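Local structure of probable tRNA pseudouridine synthase D (Methanosarcina mazei, 1Z2Z) at residues 140-146 / 402-408; 226-230 / 244-248; 239-243 / 257-262; 296-300 / 347-353; 393-397 / 409-414. The protein probably converts uridine 13 of transfer RNA to pseudouridine, as a member of the TruD family of pseudouridine synthases. All coordinates share one frame; numbering follows the deposited sequence.

The five contacts fall into two pairs and one singleton. Interactions 1 and 5 both reach the sheet in which strands 130-142 and 408-417 are neighbours; their centres lie 16 Å apart, and they meet where Arg-140 packs on Lys-409, which also makes a weak ion pair with Glu-402. Interactions 2 and 3, centres 11 Å apart, use successive turns of helix 238-249 and touch through His-246 and Ser-257. Interaction 4 stands apart, its nearest atoms about 21 Å from interaction 5. Of the five, interaction 5 lies near the predicted active site: the side chain of Phe-414 is about 10 Å from that of Asp-86, the predicted nucleophile.

Interaction 1: 140-146 / 402-408; sequences RNIENSP and ELNPGKS
Arg-140 reaches out extended from CG to NE and lays its guanidinium under Leu-403, whose CD1 sits over the centre of one face, 4.0 Å above the plane. Glu-402 meets the same group quite differently: the carboxylate and guanidinium planes are 88° apart, and OE1 stands 3.9 Å from Arg-140 NH2, a long salt bridge at most. The stronger ion pair of this arginine is made by NE with Asp-32.

One residue on, the amides of Asn-141 and Asn-404 are stacked, with Asn-141 CG 3.9 Å from Asn-404 OD1 and the planes only 11° off parallel, although the two side chains as a whole run at about a right angle. ND2 of Asn-404 is itself held by Asp-401 and Gln-28. Lys-407 lies alongside Asn-141 and points the same way. The lysine CB rests 3.4 Å from Ile-142 O, and bends at chi2 and chi4 keep the chain alongside the asparagine.

Behind these side chains the backbone forms a G1 beta bulge. Asn-141, at a positive phi of 73°, and Ile-142 both face Ser-408. The pairing is loose: Ser-408 N to Ile-142 O is a weak hydrogen bond of 3.4 Å. A type II turn from Asn-404 to Lys-407, with Gly-406 inside it, brings the chain into this register.

The bulge thus lies where strand 130-142 ends beside the start of strand 408-417; Ser-145 then caps helix 146-163 through Glu-148 N, and Thr-149 of that helix covers Ile-142 and Ser-408.

Interaction 2: 226-230 / 244-248; sequences FKEGL and MNHLI
Phe-226 is gripped by two side chains of the facing helix, one at its edge and one over its face. The terminal methyl CE of Met-244, modelled as selenomethionine, comes up in the plane of the ring and stops 3.3 Å from Phe-226 CD1. Leu-247 takes a face instead: its CD1 lies 4.0 Å from the centroid of the Phe-226 ring and 13° off the normal, a CH-pi contact, while Leu-247 CB touches the rim at Phe-226 CD2, 3.8 Å away.

The bend of Met-244 at chi3 (97°) turns CE back toward the start of the opposite helix. There it also meets the bare backbone of Gly-229, 3.9 Å from CA of that residue, where no side chain stands between the methyl and the helix. Leu-230 closes the row more loosely, with CD1 4.3 Å from Met-244 CB.

The two segments belong to consecutive helices, 226-232 and 238-249, a helix-loop-helix pair inclined well away from strictly antiparallel. Their local axes pass 9.2 Å apart, with chain directions 141° from each other, and no hydrogen bond joins the segments.

A second shell packs around the first. Tyr-254, in the loop that follows helix 238-249, packs on both Phe-226 and Leu-247. Ile-202 of helix 194-202 backs Met-244 and Leu-247, and Val-220 of helix 213-223 presses on Met-244 as well.

Interaction 3: 239-243 / 257-262; sequences HERAM and SFRVLP
Met-243, a selenomethionine here, reaches the 257-262 loop by leaving the helix with CG beside the backbone N, running straight through chi2 (-174°) and then bending at chi3 (59°). That last turn carries CE into the loop, over one face of the Phe-258 ring at 4.1 Å from its CE1, and within 3.2 Å of Ser-257 OG. SE, one atom back, rests 3.8 Å from Leu-261 CD1, the two side chains meeting at about a right angle. Val-260 crosses Met-243 at a similar angle, its CG2 3.5 Å from Met-243 CG, and also touches Ala-242.

Leu-261 forks so that its branches serve different residues. CD1 goes to the selenium, while CD2 drops onto the helix at His-239, 3.4 Å from CB of the histidine. Past it, the side chains of Pro-262 and His-239 cross at about a right angle, with CD 4.2 Å from His-239 CE1.

In the fold this joins helix 238-249 to the loop leading into helix 263-287, so the chain turns back on the helix it has just left. Tyr-201 of helix 194-202 covers His-239 and Met-243, and Phe-376 and Met-379 pack on Phe-258.

The selenomethionine end thus touches both the oxygens of Ser-257 and apolar groups. Ser-257 OG has its hydrogen-bond partner in Tyr-254 O, and with no hydrogen bond between the segments the contact rests on van der Waals packing.

Interaction 4: 296-300 / 347-353; sequences VEGDI and EFASGIP
Val-296 and Pro-353 meet where a type II beta turn, Val-296 to Asp-299, packs against the start of helix 352-363. Gly-351 occupies the N-cap of that helix, and Pro-353 lies in its first turn. With chi1 at -60°, the valine sends CG2 between its own backbone N and carbonyl carbon and directly at the proline ring, 3.3 Å from CD of Pro-353.

Asp-299 approaches the ring at about a right angle, OD1 standing 3.5 Å from Pro-353 CB. Its carboxylate has other work: OD2 forms a salt bridge with Arg-285 and accepts a weak hydrogen bond from Val-296 N, tying the two ends of the turn together.

Ile-300 carries the other end of the contact. CG1 sits beside the backbone N and chi2 is extended (-177°), and the chain therefore runs out with CD1 as its leading atom. That methyl lies 3.8 Å from Ala-349 CB, and the side chain crosses the extended chain of Glu-347 obliquely, CD1 3.5 Å from OE2 of the glutamate. Lys-317 lies near this carboxylate, in a long, weak ion pair, and is hydrogen-bonded to Ser-350 OG.

Between these ends the backbones come close at Gly-298, the third residue of the turn, which has a positive phi. Carbonyl oxygens crowd here, and the peptide positions are less sure. As modelled, Ser-350 N donates to Gly-298 O over 2.7 Å, in the carbonyl plane on a lone pair, with an N-H...O angle of 139°.

Interaction 5: 393-397 / 409-414; sequences KPKFE and KAVLEF
Glu-397 and Val-411 make the tight end of this contact. Val-411 N donates to Glu-397 O over 2.7 Å in a fairly straight bond (159°), tilted a little from the carbonyl plane. Their side chains lie alongside and point the same way, CB of Glu-397 being 3.7 Å from CB of Val-411.

Toward the other end the pairing slackens. The bonds between Lys-395 and Glu-413 are long, 3.3 Å from Lys-395 N to Glu-413 O, and the return bond from Glu-413 N to Lys-395 O is weak.

The two sides differ just as much. Pro-394, Phe-396, Leu-412 and Phe-414 form an apolar side: Pro-394 CB is 4.0 Å from Phe-414 CB, and CB of Phe-396 is 4.4 Å from Leu-412 CD2. Helix 146-163 covers Phe-396, and Tyr-429 of helix 423-430 covers Pro-394 and Leu-412. Across from them lie the charged chains of Lys-395, Glu-397 and Glu-413, the first two exposed. Here Lys-395 NZ stays 5.4 Å from Glu-413 OE1, too far for an ion pair, and Glu-413 turns OE2 to Arg-136 instead.

Strand 408-417 lies between strand 130-142 and the antiparallel run of chain leading into strand 398-400, part of the mixed, helix-backed sheet of the pseudouridine synthase fold, with Phe-414 at the end nearer the predicted nucleophile Asp-86.

Interaction 1: 140-146 / 402-408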
# COMPACT_ATOMS: atom_id res chain seq x y z
N ARG A 140 3.48 -15.97 -14.82
CA ARG A 140 4.12 -16.92 -15.76
C ARG A 140 5.23 -17.74 -15.09
O ARG A 140 5.79 -17.33 -14.08
CB ARG A 140 4.73 -16.16 -16.95
CG ARG A 140 3.76 -15.49 -17.89
CD ARG A 140 4.51 -14.85 -19.04
NE ARG A 140 3.63 -14.14 -19.97
CZ ARG A 140 2.70 -14.72 -20.72
NH1 ARG A 140 1.94 -13.99 -21.52
NH2 ARG A 140 2.51 -16.03 -20.68
N ASN A 141 5.54 -18.89 -15.69
CA ASN A 141 6.60 -19.78 -15.21
C ASN A 141 6.28 -20.54 -13.92
O ASN A 141 7.10 -20.63 -13.00
CB ASN A 141 7.90 -18.99 -15.00
CG ASN A 141 9.12 -19.87 -15.09
OD1 ASN A 141 10.22 -19.48 -14.68
ND2 ASN A 141 8.95 -21.06 -15.65
N ILE A 142 5.08 -21.10 -13.87
CA ILE A 142 4.66 -21.86 -12.72
C ILE A 142 5.00 -23.33 -12.90
O ILE A 142 4.76 -23.92 -13.96
CB ILE A 142 3.15 -21.71 -12.47
CG1 ILE A 142 2.72 -22.63 -11.32
CG2 ILE A 142 2.39 -22.01 -13.74
CD1 ILE A 142 1.24 -22.56 -10.97
N GLU A 143 5.57 -23.91 -11.84
CA GLU A 143 5.97 -25.31 -11.82
C GLU A 143 4.78 -26.27 -11.89
O GLU A 143 4.85 -27.37 -11.34
CB GLU A 143 6.79 -25.59 -10.54
CG GLU A 143 6.00 -25.46 -9.22
CD GLU A 143 6.85 -25.68 -7.96
OE1 GLU A 143 7.48 -26.76 -7.84
OE2 GLU A 143 6.87 -24.79 -7.09
N ASN A 144 3.69 -25.86 -12.53
CA ASN A 144 2.51 -26.72 -12.66
C ASN A 144 1.99 -26.74 -14.09
O ASN A 144 2.45 -25.99 -14.94
CB ASN A 144 1.37 -26.28 -11.74
CG ASN A 144 1.59 -26.69 -10.29
OD1 ASN A 144 1.80 -27.87 -9.99
ND2 ASN A 144 1.53 -25.72 -9.39
N SER A 145 0.99 -27.59 -14.32
CA SER A 145 0.38 -27.74 -15.63
C SER A 145 -0.89 -26.90 -15.73
O SER A 145 -1.45 -26.50 -14.72
CB SER A 145 0.02 -29.22 -15.88
OG SER A 145 -1.05 -29.63 -15.05
N PRO A 146 -1.36 -26.64 -16.96
CA PRO A 146 -2.58 -25.85 -17.13
C PRO A 146 -3.75 -26.43 -16.34
O PRO A 146 -4.57 -25.69 -15.80
CB PRO A 146 -2.81 -25.89 -18.64
CG PRO A 146 -2.21 -27.21 -19.03
CD PRO A 146 -0.92 -27.20 -18.25
N GLU A 402 3.34 -19.55 -23.58
CA GLU A 402 4.28 -19.62 -24.67
C GLU A 402 5.69 -19.23 -24.21
O GLU A 402 6.63 -20.00 -24.38
CB GLU A 402 3.83 -18.68 -25.79
CG GLU A 402 2.31 -18.59 -26.00
CD GLU A 402 1.57 -17.89 -24.85
OE1 GLU A 402 1.95 -16.75 -24.45
OE2 GLU A 402 0.58 -18.49 -24.35
N LEU A 403 5.84 -18.04 -23.64
CA LEU A 403 7.16 -17.59 -23.20
C LEU A 403 7.94 -18.59 -22.36
O LEU A 403 9.16 -18.53 -22.32
CB LEU A 403 7.05 -16.29 -22.41
CG LEU A 403 6.88 -14.97 -23.17
CD1 LEU A 403 5.46 -14.79 -23.65
CD2 LEU A 403 7.27 -13.86 -22.21
N ASN A 404 7.23 -19.49 -21.68
CA ASN A 404 7.89 -20.49 -20.84
C ASN A 404 7.30 -21.86 -21.14
O ASN A 404 6.36 -22.30 -20.48
CB ASN A 404 7.69 -20.18 -19.35
CG ASN A 404 8.29 -18.85 -18.94
OD1 ASN A 404 9.51 -18.71 -18.81
ND2 ASN A 404 7.43 -17.85 -18.75
N PRO A 405 7.87 -22.57 -22.13
CA PRO A 405 7.43 -23.90 -22.56
C PRO A 405 7.54 -24.95 -21.45
O PRO A 405 8.61 -25.13 -20.85
CB PRO A 405 8.32 -24.19 -23.75
CG PRO A 405 9.59 -23.47 -23.40
CD PRO A 405 9.10 -22.17 -22.85
N GLY A 406 6.43 -25.64 -21.19
CA GLY A 406 6.39 -26.67 -20.16
C GLY A 406 5.76 -26.16 -18.87
O GLY A 406 5.28 -26.94 -18.05
N LYS A 407 5.77 -24.83 -18.70
CA LYS A 407 5.19 -24.19 -17.51
C LYS A 407 3.82 -23.63 -17.85
O LYS A 407 3.43 -23.57 -19.02
CB LYS A 407 6.06 -23.02 -17.02
CG LYS A 407 7.56 -23.22 -17.08
CD LYS A 407 8.08 -24.19 -16.05
CE LYS A 407 9.55 -24.50 -16.32
NZ LYS A 407 10.42 -23.28 -16.38
N SER A 408 3.09 -23.21 -16.83
CA SER A 408 1.77 -22.65 -17.04
C SER A 408 1.73 -21.15 -16.68
O SER A 408 2.70 -20.61 -16.18
CB SER A 408 0.75 -23.43 -16.21
OG SER A 408 0.87 -24.82 -16.46

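Interaction 2: 226-230 / 244-248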
# COMPACT_ATOMS: atom_id res chain seq x y z
N PHE A 226 28.50 11.71 11.37
CA PHE A 226 27.54 12.40 10.50
C PHE A 226 28.21 13.42 9.58
O PHE A 226 27.65 13.79 8.55
CB PHE A 226 26.47 13.09 11.33
CG PHE A 226 25.87 12.21 12.39
CD1 PHE A 226 25.25 11.01 12.04
CD2 PHE A 226 25.97 12.54 13.73
CE1 PHE A 226 24.73 10.17 13.01
CE2 PHE A 226 25.46 11.71 14.71
CZ PHE A 226 24.84 10.51 14.35
N LYS A 227 29.40 13.85 9.97
CA LYS A 227 30.17 14.82 9.19
C LYS A 227 30.54 14.18 7.86
O LYS A 227 30.45 14.81 6.80
CB LYS A 227 31.44 15.22 9.96
CG LYS A 227 31.17 15.80 11.35
CD LYS A 227 32.43 16.30 12.08
CE LYS A 227 33.40 15.18 12.46
NZ LYS A 227 34.14 14.61 11.30
N GLU A 228 30.97 12.92 7.92
CA GLU A 228 31.35 12.17 6.73
C GLU A 228 30.09 11.82 5.95
O GLU A 228 30.06 11.92 4.72
CB GLU A 228 32.08 10.88 7.13
CG GLU A 228 32.60 10.04 5.97
CD GLU A 228 33.72 10.72 5.20
OE1 GLU A 228 34.07 10.24 4.10
OE2 GLU A 228 34.26 11.73 5.70
N GLY A 229 29.04 11.43 6.68
CA GLY A 229 27.78 11.07 6.06
C GLY A 229 27.23 12.18 5.19
O GLY A 229 26.65 11.91 4.13
N LEU A 230 27.40 13.42 5.63
CA LEU A 230 26.92 14.56 4.86
C LEU A 230 27.87 14.79 3.68
O LEU A 230 27.68 15.70 2.88
CB LEU A 230 26.88 15.82 5.74
CG LEU A 230 25.96 16.95 5.30
CD1 LEU A 230 24.60 16.74 5.94
CD2 LEU A 230 26.53 18.30 5.70
N MSE A 244 21.26 14.78 9.69
CA MSE A 244 22.63 14.68 10.12
C MSE A 244 23.17 16.07 10.42
O MSE A 244 23.97 16.24 11.34
CB MSE A 244 23.46 13.99 9.05
CG MSE A 244 22.94 12.59 8.74
SE MSE A 244 24.06 11.61 7.52
CE MSE A 244 25.06 10.58 8.81
N ASN A 245 22.73 17.07 9.66
CA ASN A 245 23.18 18.43 9.91
C ASN A 245 22.79 18.89 11.31
O ASN A 245 23.60 19.49 12.02
CB ASN A 245 22.60 19.40 8.87
CG ASN A 245 23.29 19.28 7.53
OD1 ASN A 245 24.52 19.34 7.44
ND2 ASN A 245 22.50 19.13 6.47
N HIS A 246 21.54 18.62 11.69
CA HIS A 246 21.00 18.99 13.00
C HIS A 246 21.78 18.31 14.10
O HIS A 246 21.74 18.73 15.26
CB HIS A 246 19.54 18.57 13.13
CG HIS A 246 18.91 18.96 14.43
ND1 HIS A 246 18.45 20.23 14.68
CD2 HIS A 246 18.69 18.25 15.56
CE1 HIS A 246 17.97 20.29 15.91
NE2 HIS A 246 18.10 19.10 16.46
N LEU A 247 22.49 17.25 13.74
CA LEU A 247 23.28 16.50 14.69
C LEU A 247 24.73 16.94 14.72
O LEU A 247 25.51 16.43 15.52
CB LEU A 247 23.18 15.01 14.38
CG LEU A 247 21.79 14.40 14.59
CD1 LEU A 247 21.76 13.00 14.00
CD2 LEU A 247 21.46 14.37 16.07
N ILE A 248 25.11 17.87 13.85
CA ILE A 248 26.49 18.36 13.82
C ILE A 248 26.65 19.53 14.79
O ILE A 248 27.69 19.69 15.43
CB ILE A 248 26.94 18.83 12.40
CG1 ILE A 248 26.30 20.17 12.05
CG2 ILE A 248 26.58 17.78 11.36
CD1 ILE A 248 26.96 20.89 10.88

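Interaction 3: 239-243 / 257-262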
# COMPACT_ATOMS: atom_id res chain seq x y z
N HIS A 239 16.09 14.06 3.29
CA HIS A 239 15.67 13.85 4.67
C HIS A 239 16.80 13.36 5.57
O HIS A 239 16.96 13.84 6.69
CB HIS A 239 14.49 12.87 4.74
CG HIS A 239 13.28 13.30 3.97
ND1 HIS A 239 12.83 14.60 3.95
CD2 HIS A 239 12.40 12.59 3.22
CE1 HIS A 239 11.73 14.68 3.22
NE2 HIS A 239 11.45 13.47 2.77
N GLU A 240 17.56 12.38 5.10
CA GLU A 240 18.66 11.86 5.91
C GLU A 240 19.72 12.93 6.11
O GLU A 240 20.25 13.09 7.20
CB GLU A 240 19.30 10.63 5.24
CG GLU A 240 18.51 9.34 5.40
CD GLU A 240 17.42 9.17 4.35
OE1 GLU A 240 16.59 10.09 4.17
OE2 GLU A 240 17.37 8.09 3.72
N ARG A 241 20.02 13.67 5.05
CA ARG A 241 21.03 14.72 5.13
C ARG A 241 20.59 15.81 6.12
O ARG A 241 21.35 16.20 7.02
CB ARG A 241 21.30 15.34 3.74
CG ARG A 241 22.09 14.45 2.76
CD ARG A 241 22.26 15.09 1.37
NE ARG A 241 22.88 16.42 1.42
CZ ARG A 241 22.41 17.50 0.78
NH1 ARG A 241 23.04 18.67 0.89
NH2 ARG A 241 21.31 17.42 0.05
N ALA A 242 19.36 16.28 5.97
CA ALA A 242 18.84 17.33 6.84
C ALA A 242 19.01 16.97 8.31
O ALA A 242 19.32 17.83 9.14
CB ALA A 242 17.38 17.59 6.52
N MSE A 243 18.80 15.69 8.63
CA MSE A 243 18.90 15.21 10.01
C MSE A 243 20.32 15.14 10.56
O MSE A 243 20.56 15.39 11.74
CB MSE A 243 18.26 13.83 10.13
CG MSE A 243 16.81 13.83 9.78
SE MSE A 243 15.99 12.15 10.12
CE MSE A 243 16.35 12.00 12.02
N SER A 257 15.96 15.69 16.16
CA SER A 257 16.48 15.46 14.82
C SER A 257 15.33 15.22 13.84
O SER A 257 15.55 15.19 12.63
CB SER A 257 17.44 14.27 14.81
OG SER A 257 16.74 13.06 15.02
N PHE A 258 14.12 15.07 14.35
CA PHE A 258 12.95 14.84 13.51
C PHE A 258 12.24 16.12 13.12
O PHE A 258 11.38 16.12 12.24
CB PHE A 258 11.95 13.95 14.24
CG PHE A 258 12.42 12.55 14.43
CD1 PHE A 258 12.47 11.66 13.36
CD2 PHE A 258 12.82 12.10 15.69
CE1 PHE A 258 12.91 10.36 13.53
CE2 PHE A 258 13.25 10.80 15.87
CZ PHE A 258 13.29 9.92 14.80
N ARG A 259 12.59 17.21 13.80
CA ARG A 259 11.98 18.51 13.54
C ARG A 259 12.55 19.19 12.30
O ARG A 259 12.36 20.39 12.09
CB ARG A 259 12.17 19.41 14.77
CG ARG A 259 10.86 19.97 15.34
CD ARG A 259 11.06 20.65 16.69
NE ARG A 259 9.81 21.08 17.31
CZ ARG A 259 8.80 20.26 17.63
NH1 ARG A 259 8.89 18.96 17.38
NH2 ARG A 259 7.70 20.74 18.21
N VAL A 260 13.24 18.41 11.48
CA VAL A 260 13.83 18.93 10.25
C VAL A 260 13.05 18.45 9.03
O VAL A 260 13.14 19.03 7.94
CB VAL A 260 15.30 18.48 10.15
CG1 VAL A 260 16.15 19.22 11.18
CG2 VAL A 260 15.40 16.99 10.41
N LEU A 261 12.28 17.38 9.22
CA LEU A 261 11.46 16.79 8.17
C LEU A 261 10.03 17.33 8.31
O LEU A 261 9.53 17.49 9.42
CB LEU A 261 11.43 15.27 8.34
CG LEU A 261 12.74 14.56 8.72
CD1 LEU A 261 12.45 13.11 9.09
CD2 LEU A 261 13.73 14.64 7.57
N PRO A 262 9.35 17.61 7.19
CA PRO A 262 7.98 18.13 7.24
C PRO A 262 7.05 17.14 7.94
O PRO A 262 7.51 16.16 8.51
CB PRO A 262 7.63 18.32 5.77
CG PRO A 262 8.41 17.23 5.10
CD PRO A 262 9.74 17.33 5.79

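Interaction 4: 296-300 / 347-353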
# COMPACT_ATOMS: atom_id res chain seq x y z
N VAL A 296 -18.93 -11.28 15.67
CA VAL A 296 -19.13 -12.08 16.89
C VAL A 296 -19.42 -11.14 18.05
O VAL A 296 -19.70 -9.96 17.85
CB VAL A 296 -17.89 -12.92 17.25
CG1 VAL A 296 -17.57 -13.88 16.13
CG2 VAL A 296 -16.70 -12.02 17.55
N GLU A 297 -19.35 -11.64 19.27
CA GLU A 297 -19.63 -10.78 20.41
C GLU A 297 -18.50 -9.79 20.65
O GLU A 297 -17.35 -10.17 20.85
CB GLU A 297 -19.88 -11.61 21.67
CG GLU A 297 -21.15 -12.44 21.62
CD GLU A 297 -21.37 -13.21 22.90
OE1 GLU A 297 -22.43 -13.87 23.03
OE2 GLU A 297 -20.49 -13.17 23.79
N GLY A 298 -18.84 -8.50 20.64
CA GLY A 298 -17.86 -7.46 20.87
C GLY A 298 -16.79 -7.41 19.79
O GLY A 298 -15.62 -7.20 20.10
N ASP A 299 -17.21 -7.58 18.54
CA ASP A 299 -16.30 -7.57 17.40
C ASP A 299 -15.87 -6.15 16.96
O ASP A 299 -14.73 -5.95 16.53
CB ASP A 299 -16.95 -8.31 16.21
CG ASP A 299 -16.00 -9.29 15.52
OD1 ASP A 299 -14.77 -9.11 15.60
OD2 ASP A 299 -16.49 -10.24 14.87
N ILE A 300 -16.78 -5.18 17.09
CA ILE A 300 -16.55 -3.77 16.69
C ILE A 300 -16.48 -3.61 15.18
O ILE A 300 -15.51 -4.03 14.54
CB ILE A 300 -15.25 -3.16 17.30
CG1 ILE A 300 -15.40 -2.96 18.80
CG2 ILE A 300 -14.98 -1.79 16.67
CD1 ILE A 300 -14.20 -2.30 19.45
N GLU A 347 -10.07 1.67 21.34
CA GLU A 347 -11.12 0.96 22.04
C GLU A 347 -11.04 -0.51 21.69
O GLU A 347 -11.60 -0.95 20.69
CB GLU A 347 -12.49 1.51 21.62
CG GLU A 347 -13.67 0.85 22.30
CD GLU A 347 -14.97 1.09 21.55
OE1 GLU A 347 -15.21 2.25 21.14
OE2 GLU A 347 -15.75 0.14 21.36
N PHE A 348 -10.34 -1.29 22.51
CA PHE A 348 -10.22 -2.72 22.27
C PHE A 348 -11.62 -3.32 22.15
O PHE A 348 -12.56 -2.81 22.73
CB PHE A 348 -9.46 -3.40 23.41
CG PHE A 348 -8.16 -2.75 23.75
CD1 PHE A 348 -7.44 -2.03 22.79
CD2 PHE A 348 -7.63 -2.85 25.04
CE1 PHE A 348 -6.22 -1.42 23.10
CE2 PHE A 348 -6.41 -2.24 25.37
CZ PHE A 348 -5.70 -1.53 24.40
N ALA A 349 -11.74 -4.40 21.38
CA ALA A 349 -13.03 -5.06 21.21
C ALA A 349 -13.31 -5.97 22.41
O ALA A 349 -12.47 -6.11 23.30
CB ALA A 349 -13.03 -5.86 19.91
N SER A 350 -14.49 -6.59 22.44
CA SER A 350 -14.83 -7.49 23.54
C SER A 350 -15.12 -8.88 23.04
O SER A 350 -15.43 -9.08 21.87
CB SER A 350 -16.05 -6.97 24.32
OG SER A 350 -15.72 -5.84 25.11
N GLY A 351 -15.03 -9.86 23.94
CA GLY A 351 -15.29 -11.24 23.57
C GLY A 351 -14.04 -11.90 23.03
O GLY A 351 -12.93 -11.54 23.43
N ILE A 352 -14.22 -12.87 22.14
CA ILE A 352 -13.09 -13.58 21.54
C ILE A 352 -12.15 -12.62 20.81
O ILE A 352 -10.93 -12.65 21.02
CB ILE A 352 -13.57 -14.66 20.54
CG1 ILE A 352 -14.32 -15.77 21.29
CG2 ILE A 352 -12.38 -15.24 19.79
CD1 ILE A 352 -14.95 -16.81 20.38
N PRO A 353 -12.69 -11.75 19.93
CA PRO A 353 -11.82 -10.81 19.21
C PRO A 353 -11.03 -9.89 20.14
O PRO A 353 -9.88 -9.54 19.86
CB PRO A 353 -12.79 -10.04 18.30
CG PRO A 353 -14.10 -10.15 19.02
CD PRO A 353 -14.10 -11.56 19.53

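Interaction 5: 393-397 / 409-414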
# COMPACT_ATOMS: atom_id res chain seq x y z
N LYS A 393 -13.36 -9.70 -5.83
CA LYS A 393 -14.03 -10.83 -6.47
C LYS A 393 -13.33 -11.12 -7.79
O LYS A 393 -13.87 -10.85 -8.86
CB LYS A 393 -15.50 -10.51 -6.70
CG LYS A 393 -16.29 -11.64 -7.32
CD LYS A 393 -17.78 -11.39 -7.24
CE LYS A 393 -18.52 -12.62 -7.68
NZ LYS A 393 -17.89 -13.80 -7.01
N PRO A 394 -12.12 -11.68 -7.73
CA PRO A 394 -11.30 -12.02 -8.90
C PRO A 394 -11.88 -13.06 -9.85
O PRO A 394 -12.79 -13.80 -9.49
CB PRO A 394 -9.97 -12.45 -8.29
CG PRO A 394 -10.38 -13.04 -6.99
CD PRO A 394 -11.42 -12.07 -6.49
N LYS A 395 -11.34 -13.08 -11.07
CA LYS A 395 -11.74 -14.01 -12.12
C LYS A 395 -10.46 -14.57 -12.75
O LYS A 395 -9.77 -13.89 -13.50
CB LYS A 395 -12.57 -13.27 -13.18
CG LYS A 395 -13.87 -12.68 -12.64
CD LYS A 395 -14.53 -11.70 -13.62
CE LYS A 395 -13.78 -10.36 -13.68
NZ LYS A 395 -14.42 -9.35 -14.59
N PHE A 396 -10.13 -15.82 -12.42
CA PHE A 396 -8.92 -16.46 -12.93
C PHE A 396 -9.08 -17.07 -14.32
O PHE A 396 -10.19 -17.25 -14.82
CB PHE A 396 -8.44 -17.52 -11.94
CG PHE A 396 -9.40 -18.64 -11.73
CD1 PHE A 396 -9.39 -19.75 -12.58
CD2 PHE A 396 -10.37 -18.58 -10.73
CE1 PHE A 396 -10.33 -20.76 -12.44
CE2 PHE A 396 -11.31 -19.58 -10.58
CZ PHE A 396 -11.29 -20.69 -11.43
N GLU A 397 -7.94 -17.40 -14.92
CA GLU A 397 -7.86 -17.97 -16.25
C GLU A 397 -6.48 -18.63 -16.35
O GLU A 397 -5.46 -17.95 -16.37
CB GLU A 397 -7.99 -16.85 -17.29
CG GLU A 397 -7.78 -17.25 -18.75
CD GLU A 397 -9.00 -17.90 -19.37
OE1 GLU A 397 -10.11 -17.34 -19.23
OE2 GLU A 397 -8.85 -18.97 -20.00
N LYS A 409 0.61 -20.50 -16.97
CA LYS A 409 0.46 -19.08 -16.66
C LYS A 409 -0.93 -18.86 -16.08
O LYS A 409 -1.84 -19.66 -16.30
CB LYS A 409 0.61 -18.24 -17.93
CG LYS A 409 -0.47 -18.53 -18.95
CD LYS A 409 -0.42 -17.56 -20.11
CE LYS A 409 -1.60 -17.83 -21.01
NZ LYS A 409 -1.54 -17.02 -22.25
N ALA A 410 -1.11 -17.76 -15.35
CA ALA A 410 -2.41 -17.46 -14.75
C ALA A 410 -2.80 -16.02 -15.05
O ALA A 410 -1.99 -15.11 -14.89
CB ALA A 410 -2.34 -17.69 -13.25
N VAL A 411 -4.03 -15.81 -15.48
CA VAL A 411 -4.50 -14.46 -15.80
C VAL A 411 -5.49 -13.96 -14.75
O VAL A 411 -6.69 -14.16 -14.89
CB VAL A 411 -5.21 -14.42 -17.18
CG1 VAL A 411 -5.66 -13.00 -17.49
CG2 VAL A 411 -4.28 -14.92 -18.26
N LEU A 412 -4.99 -13.29 -13.71
CA LEU A 412 -5.83 -12.76 -12.65
C LEU A 412 -6.39 -11.38 -12.98
O LEU A 412 -5.64 -10.42 -13.04
CB LEU A 412 -5.04 -12.66 -11.35
CG LEU A 412 -4.88 -13.96 -10.56
CD1 LEU A 412 -3.81 -13.79 -9.49
CD2 LEU A 412 -6.23 -14.33 -9.94
N GLU A 413 -7.70 -11.27 -13.18
CA GLU A 413 -8.29 -9.96 -13.49
C GLU A 413 -9.37 -9.57 -12.51
O GLU A 413 -10.40 -10.23 -12.41
CB GLU A 413 -8.86 -9.96 -14.90
CG GLU A 413 -9.75 -11.13 -15.17
CD GLU A 413 -10.07 -11.26 -16.64
OE1 GLU A 413 -10.62 -12.31 -17.04
OE2 GLU A 413 -9.76 -10.30 -17.38
N PHE A 414 -9.15 -8.48 -11.79
CA PHE A 414 -10.12 -8.02 -10.80
C PHE A 414 -10.13 -6.50 -10.75
O PHE A 414 -9.66 -5.84 -11.68
CB PHE A 414 -9.75 -8.61 -9.45
CG PHE A 414 -8.32 -8.35 -9.07
CD1 PHE A 414 -7.95 -7.19 -8.40
CD2 PHE A 414 -7.33 -9.28 -9.35
CE1 PHE A 414 -6.61 -6.95 -8.05
CE2 PHE A 414 -6.00 -9.04 -9.00
CZ PHE A 414 -5.65 -7.89 -8.34